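Pectate lyase (Paenibacillus sp. 0602, PDB 5GT5) cleaves polygalacturonate and partly methylated pectins by endo-acting elimination, probably with calcium as cofactor, as a secreted enzyme of polysaccharide lyase family 1. Local coordinates at residues A[118-123]-A[156-161]; A[14-19]-A[124-129]. The protein carries 1 engineered substitution. One frame throughout, in Å; residues are numbered along the deposited sequence.

Contact 1 of 2, residues A[118-123]-A[156-161]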
loop_
_atom_site.group_PDB
_atom_site.type_symbol
_atom_site.label_atom_id
_atom_site.label_comp_id
_atom_site.label_asym_id
_atom_site.label_seq_id
_atom_site.Cartn_x
_atom_site.Cartn_y
_atom_site.Cartn_z
ATOM N N SER A 118 -2.556 8.454 -17.166
ATOM C CA SER A 118 -1.434 7.812 -16.498
ATOM C C SER A 118 -1.562 8.105 -15.016
ATOM O O SER A 118 -1.667 9.267 -14.615
ATOM C CB SER A 118 -0.129 8.376 -17.046
ATOM O OG SER A 118 1.005 7.923 -16.314
ATOM N N VAL A 119 -1.632 7.050 -14.215
ATOM C CA VAL A 119 -1.644 7.191 -12.762
ATOM C C VAL A 119 -0.268 6.845 -12.261
ATOM O O VAL A 119 0.223 5.730 -12.470
ATOM C CB VAL A 119 -2.689 6.291 -12.107
ATOM C CG1 VAL A 119 -2.643 6.437 -10.572
ATOM C CG2 VAL A 119 -4.110 6.588 -12.657
ATOM N N LYS A 120 0.410 7.806 -11.646
ATOM C CA LYS A 120 1.791 7.592 -11.177
ATOM C C LYS A 120 1.897 7.951 -9.724
ATOM O O LYS A 120 1.320 8.939 -9.288
ATOM C CB LYS A 120 2.792 8.493 -11.917
ATOM C CG LYS A 120 2.918 8.175 -13.392
ATOM C CD LYS A 120 3.938 9.079 -14.071
ATOM C CE LYS A 120 4.125 8.719 -15.555
ATOM N NZ LYS A 120 5.168 9.604 -16.161
ATOM N N ARG A 121 2.645 7.139 -8.997
ATOM C CA ARG A 121 3.028 7.485 -7.612
ATOM C C ARG A 121 1.795 7.842 -6.773
ATOM O O ARG A 121 1.823 8.779 -5.968
ATOM C CB ARG A 121 4.056 8.621 -7.613
ATOM C CG ARG A 121 5.405 8.249 -8.208
ATOM C CD ARG A 121 6.296 9.482 -8.391
ATOM N NE ARG A 121 5.857 10.383 -9.459
ATOM C CZ ARG A 121 6.301 10.356 -10.717
ATOM N NH1 ARG A 121 7.191 9.442 -11.099
ATOM N NH2 ARG A 121 5.834 11.238 -11.598
ATOM N N SER A 122 0.699 7.111 -6.973
ATOM C CA SER A 122 -0.555 7.399 -6.282
ATOM C C SER A 122 -1.039 6.187 -5.504
ATOM O O SER A 122 -0.635 5.034 -5.747
ATOM C CB SER A 122 -1.604 7.822 -7.301
ATOM O OG SER A 122 -1.271 9.086 -7.888
ATOM N N SER A 123 -1.917 6.429 -4.541
ATOM C CA SER A 123 -2.477 5.353 -3.739
ATOM C C SER A 123 -3.951 5.577 -3.545
ATOM O O SER A 123 -4.438 6.724 -3.495
ATOM C CB SER A 123 -1.782 5.256 -2.387
ATOM O OG SER A 123 -1.812 6.519 -1.751
ATOM N N LEU A 156 -1.034 2.352 -15.042
ATOM C CA LEU A 156 -0.762 2.520 -13.624
ATOM C C LEU A 156 0.730 2.286 -13.401
ATOM O O LEU A 156 1.274 1.259 -13.809
ATOM C CB LEU A 156 -1.569 1.520 -12.813
ATOM C CG LEU A 156 -3.053 1.411 -13.190
ATOM C CD1 LEU A 156 -3.690 0.301 -12.373
ATOM C CD2 LEU A 156 -3.763 2.731 -12.943
ATOM N N GLU A 157 1.405 3.218 -12.725
ATOM C CA GLU A 157 2.848 3.094 -12.488
ATOM C C GLU A 157 3.200 3.420 -11.065
ATOM O O GLU A 157 2.764 4.455 -10.536
ATOM C CB GLU A 157 3.667 4.011 -13.406
ATOM C CG GLU A 157 3.569 3.630 -14.886
ATOM C CD GLU A 157 4.373 4.535 -15.799
ATOM O OE1 GLU A 157 5.220 5.278 -15.285
ATOM O OE2 GLU A 157 4.159 4.499 -17.034
ATOM N N GLU A 158 4.019 2.557 -10.459
ATOM C CA GLU A 158 4.479 2.733 -9.057
ATOM C C GLU A 158 3.397 3.232 -8.118
ATOM O O GLU A 158 3.622 4.123 -7.287
ATOM C CB GLU A 158 5.740 3.590 -8.967
ATOM C CG GLU A 158 5.627 4.999 -9.367
ATOM C CD GLU A 158 6.060 5.227 -10.784
ATOM O OE1 GLU A 158 6.798 4.375 -11.325
ATOM O OE2 GLU A 158 5.693 6.283 -11.344
ATOM N N SER A 159 2.225 2.616 -8.239
ATOM C CA SER A 159 1.032 2.971 -7.464
ATOM C C SER A 159 0.573 1.785 -6.609
ATOM O O SER A 159 1.081 0.650 -6.742
ATOM C CB SER A 159 -0.073 3.460 -8.405
ATOM O OG SER A 159 0.302 4.725 -8.979
ATOM N N SER A 160 -0.362 2.039 -5.697
ATOM C CA SER A 160 -0.811 1.040 -4.730
ATOM C C SER A 160 -2.268 1.258 -4.417
ATOM O O SER A 160 -2.612 2.321 -3.880
ATOM C CB SER A 160 0.005 1.181 -3.438
ATOM O OG SER A 160 -0.378 0.220 -2.456
ATOM N N GLY A 161 -3.115 0.269 -4.718
ATOM C CA GLY A 161 -4.541 0.377 -4.441
ATOM C C GLY A 161 -5.276 1.156 -5.507
ATOM O O GLY A 161 -5.389 2.372 -5.437
HETATM O O HOH W 1 2.310 6.021 -17.898
#

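Contact 2 of 2, residues A[14-19]-A[124-129]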
loop_
_atom_site.group_PDB
_atom_site.type_symbol
_atom_site.label_atom_id
_atom_site.label_comp_id
_atom_site.label_asym_id
_atom_site.label_seq_id
_atom_site.Cartn_x
_atom_site.Cartn_y
_atom_site.Cartn_z
ATOM N N GLN A 14 -8.541 -4.487 -2.139
ATOM C CA GLN A 14 -9.210 -4.387 -0.839
ATOM C C GLN A 14 -8.516 -3.330 0.032
ATOM O O GLN A 14 -7.286 -3.199 0.020
ATOM C CB GLN A 14 -9.166 -5.741 -0.107
ATOM C CG GLN A 14 -7.756 -6.228 0.233
ATOM C CD GLN A 14 -7.778 -7.580 0.911
ATOM O OE1 GLN A 14 -8.818 -8.016 1.427
ATOM N NE2 GLN A 14 -6.634 -8.249 0.925
ATOM N N GLY A 15 -9.311 -2.572 0.786
ATOM C CA GLY A 15 -8.743 -1.560 1.666
ATOM C C GLY A 15 -8.674 -0.157 1.056
ATOM O O GLY A 15 -8.391 0.829 1.749
ATOM N N ASN A 16 -8.903 -0.078 -0.251
ATOM C CA ASN A 16 -8.979 1.180 -0.983
ATOM C C ASN A 16 -10.333 1.838 -0.779
ATOM O O ASN A 16 -11.340 1.257 -1.114
ATOM C CB ASN A 16 -8.776 0.824 -2.455
ATOM C CG ASN A 16 -8.767 2.010 -3.378
ATOM O OD1 ASN A 16 -8.944 3.163 -2.968
ATOM N ND2 ASN A 16 -8.584 1.727 -4.682
ATOM N N THR A 17 -10.367 3.047 -0.221
ATOM C CA THR A 17 -11.645 3.749 -0.070
ATOM C C THR A 17 -11.702 4.984 -0.949
ATOM O O THR A 17 -12.671 5.755 -0.882
ATOM C CB THR A 17 -11.922 4.148 1.393
ATOM O OG1 THR A 17 -10.846 4.962 1.869
ATOM C CG2 THR A 17 -12.089 2.913 2.255
ATOM N N GLY A 18 -10.702 5.144 -1.815
ATOM C CA GLY A 18 -10.666 6.281 -2.720
ATOM C C GLY A 18 -10.755 7.618 -1.998
ATOM O O GLY A 18 -10.088 7.845 -0.982
ATOM N N GLY A 19 -11.579 8.514 -2.529
ATOM C CA GLY A 19 -11.741 9.812 -1.897
ATOM C C GLY A 19 -12.694 9.788 -0.723
ATOM O O GLY A 19 -12.943 10.833 -0.101
ATOM N N ASN A 124 -4.667 4.460 -3.428
ATOM C CA ASN A 124 -6.090 4.442 -3.138
ATOM C C ASN A 124 -6.893 5.304 -4.118
ATOM O O ASN A 124 -7.542 6.296 -3.769
ATOM C CB ASN A 124 -6.306 4.842 -1.681
ATOM C CG ASN A 124 -5.721 3.826 -0.751
ATOM O OD1 ASN A 124 -5.843 2.629 -0.983
ATOM N ND2 ASN A 124 -4.960 4.303 0.229
ATOM N N VAL A 125 -6.831 4.892 -5.376
ATOM C CA VAL A 125 -7.529 5.552 -6.472
ATOM C C VAL A 125 -8.692 4.683 -6.921
ATOM O O VAL A 125 -8.503 3.463 -7.119
ATOM C CB VAL A 125 -6.564 5.810 -7.656
ATOM C CG1 VAL A 125 -7.339 6.382 -8.875
ATOM C CG2 VAL A 125 -5.411 6.752 -7.220
ATOM N N ILE A 126 -9.863 5.286 -7.072
ATOM C CA ILE A 126 -11.056 4.593 -7.562
ATOM C C ILE A 126 -11.514 5.324 -8.828
ATOM O O ILE A 126 -11.621 6.564 -8.835
ATOM C CB ILE A 126 -12.180 4.586 -6.503
ATOM C CG1 ILE A 126 -11.735 3.785 -5.276
ATOM C CG2 ILE A 126 -13.504 4.103 -7.117
ATOM C CD1 ILE A 126 -12.814 3.698 -4.185
ATOM N N ILE A 127 -11.752 4.564 -9.896
ATOM C CA ILE A 127 -12.225 5.091 -11.187
ATOM C C ILE A 127 -13.458 4.287 -11.578
ATOM O O ILE A 127 -13.366 3.070 -11.800
ATOM C CB ILE A 127 -11.155 4.998 -12.266
ATOM C CG1 ILE A 127 -9.923 5.807 -11.849
ATOM C CG2 ILE A 127 -11.735 5.460 -13.615
ATOM C CD1 ILE A 127 -8.678 5.552 -12.710
ATOM N N ARG A 128 -14.629 4.937 -11.638
ATOM C CA ARG A 128 -15.870 4.184 -11.873
ATOM C C ARG A 128 -16.851 4.842 -12.820
ATOM O O ARG A 128 -16.997 6.087 -12.882
ATOM C CB ARG A 128 -16.595 3.886 -10.542
ATOM C CG ARG A 128 -15.786 2.970 -9.629
ATOM C CD ARG A 128 -16.505 2.781 -8.303
ATOM N NE ARG A 128 -17.510 1.716 -8.351
ATOM C CZ ARG A 128 -18.335 1.432 -7.345
ATOM N NH1 ARG A 128 -18.339 2.199 -6.249
ATOM N NH2 ARG A 128 -19.165 0.391 -7.435
ATOM N N ASN A 129 -17.578 3.979 -13.543
ATOM C CA ASN A 129 -18.701 4.410 -14.400
ATOM C C ASN A 129 -18.316 5.409 -15.474
ATOM O O ASN A 129 -19.042 6.403 -15.722
ATOM C CB ASN A 129 -19.875 4.939 -13.560
ATOM C CG ASN A 129 -21.182 4.763 -14.270
ATOM O OD1 ASN A 129 -21.346 3.806 -15.033
ATOM N ND2 ASN A 129 -22.129 5.647 -14.024
#

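Contact 1 of 2, residues A[118-123]-A[156-161]
The backbone N-H of S122 meets S159 OG at the bend shared by two neighbouring coils of the parallel beta-helix expected of this lyase family. Parallel pairing of V119 with L156 and K120 with E157 stops at R121 and E158, both with positive phi, and resumes at S123 with S160, so both chains turn the same corner. The tight part lies on the inner side. S159 OG takes the S122 N-H at 3.1 Å in a nearly straight bond (166°) and gives its own proton to E157 O, 2.9 Å away, approaching from above that carbonyl's plane. R121 N donates to the same E157 O, which is thus gripped by two donors. S122 OG copies the pattern in the preceding coil, donating to K120 O, and also bonds F99 N. Beside this polar row, V119 CB and L156 CD2 meet at 3.8 Å, the two side chains running alongside each other. The outer side is looser. R121 NH1 and E158 OE2, 3.5 Å apart, form a salt bridge of charges only: the planes of the two groups are 11° apart, but the oxygen stands well out of the guanidinium plane and no N-H points at it. Their alkyl parts touch, R121 CG to E158 CG, also at 3.5 Å. E158 reaches there through a bend at chi2 (-97°), while the stronger partner of R121 is D97. K120 and E157 run parallel, but K120 NZ stays 4.4 Å from E157 OE1, short of a salt bridge, and a water links E157 OE2 to S118 OG. Direct hydrogen bonds therefore fix the inner corner, whereas R121 and E158 rest on charge and alkyl contact and E157 on a water and a distant lysine; the nearby cations would probably favour the charged carboxylates.

Contact 2 of 2, residues A[14-19]-A[124-129]
N16 lays its amide against the backbone of N124 and V125, and each end of that amide has a separate task. N16 ND2 donates to V125 O at 3.0 Å with an N-H...O angle of 162°; the acceptor lies in the plane of the asparagine amide, although the donor stands well above the plane of the V125 carbonyl. N16 OD1 rests 3.1 Å from N124 CA. With CG anti to the backbone N (chi1 -178°), the N16 amide extends from its loop to the strand. The side chains of N16 and N124 run past one another in opposed senses, their amide planes 43° apart. Next along the strand, I126 CD1 packs on the peptide between T17 and G18, 3.5 Å from G18 N, and G18 CA directs a C-H at N124 O, 3.3 Å away. At G18, which has positive phi, I126 CD1 fills the space beside CA that a CB would take. An Asx turn, G18 N to N16 OD1 at 2.9 Å, shapes this part of the N-terminal loop, which lies against strand 125-128 just past the corner at N124, where one face of the parallel beta-helix gives way to another. Farther out, S13 OG gives N16 ND2 a second partner and W163 of the adjoining strand 160-165 touches both N16 and I126. Without the amide, as with an alanine at N16, G18 N is likely to lose its turn acceptor, and V125 O and S13 OG this donor. N124 is positioned by backbone bonds to L102 and S160, and its OD1 bonds S256 OG of the second subunit.

How the contacts relate
The centres of contact 1 and contact 2 lie about 12 Å apart, on the same side of the chain's centre. Along the sequence their segments alternate: 14-19, 118-123, 124-129, 156-161. Strand 115-120 leads through the corner directly into strand 125-128, whose parallel neighbour is strand 160-165, so contact 1 and the strand side of contact 2 belong to successive coils of the beta-helix. They join physically where S160 O approaches N124 N at 3.0 Å and G161 O approaches V125 N at 2.9 Å, both probable hydrogen bonds. Contact 1 thus stacks coil on coil, while contact 2 fastens the N-terminal loop to that stack. Both also touch the second subunit, which places this corner at the dimer interface.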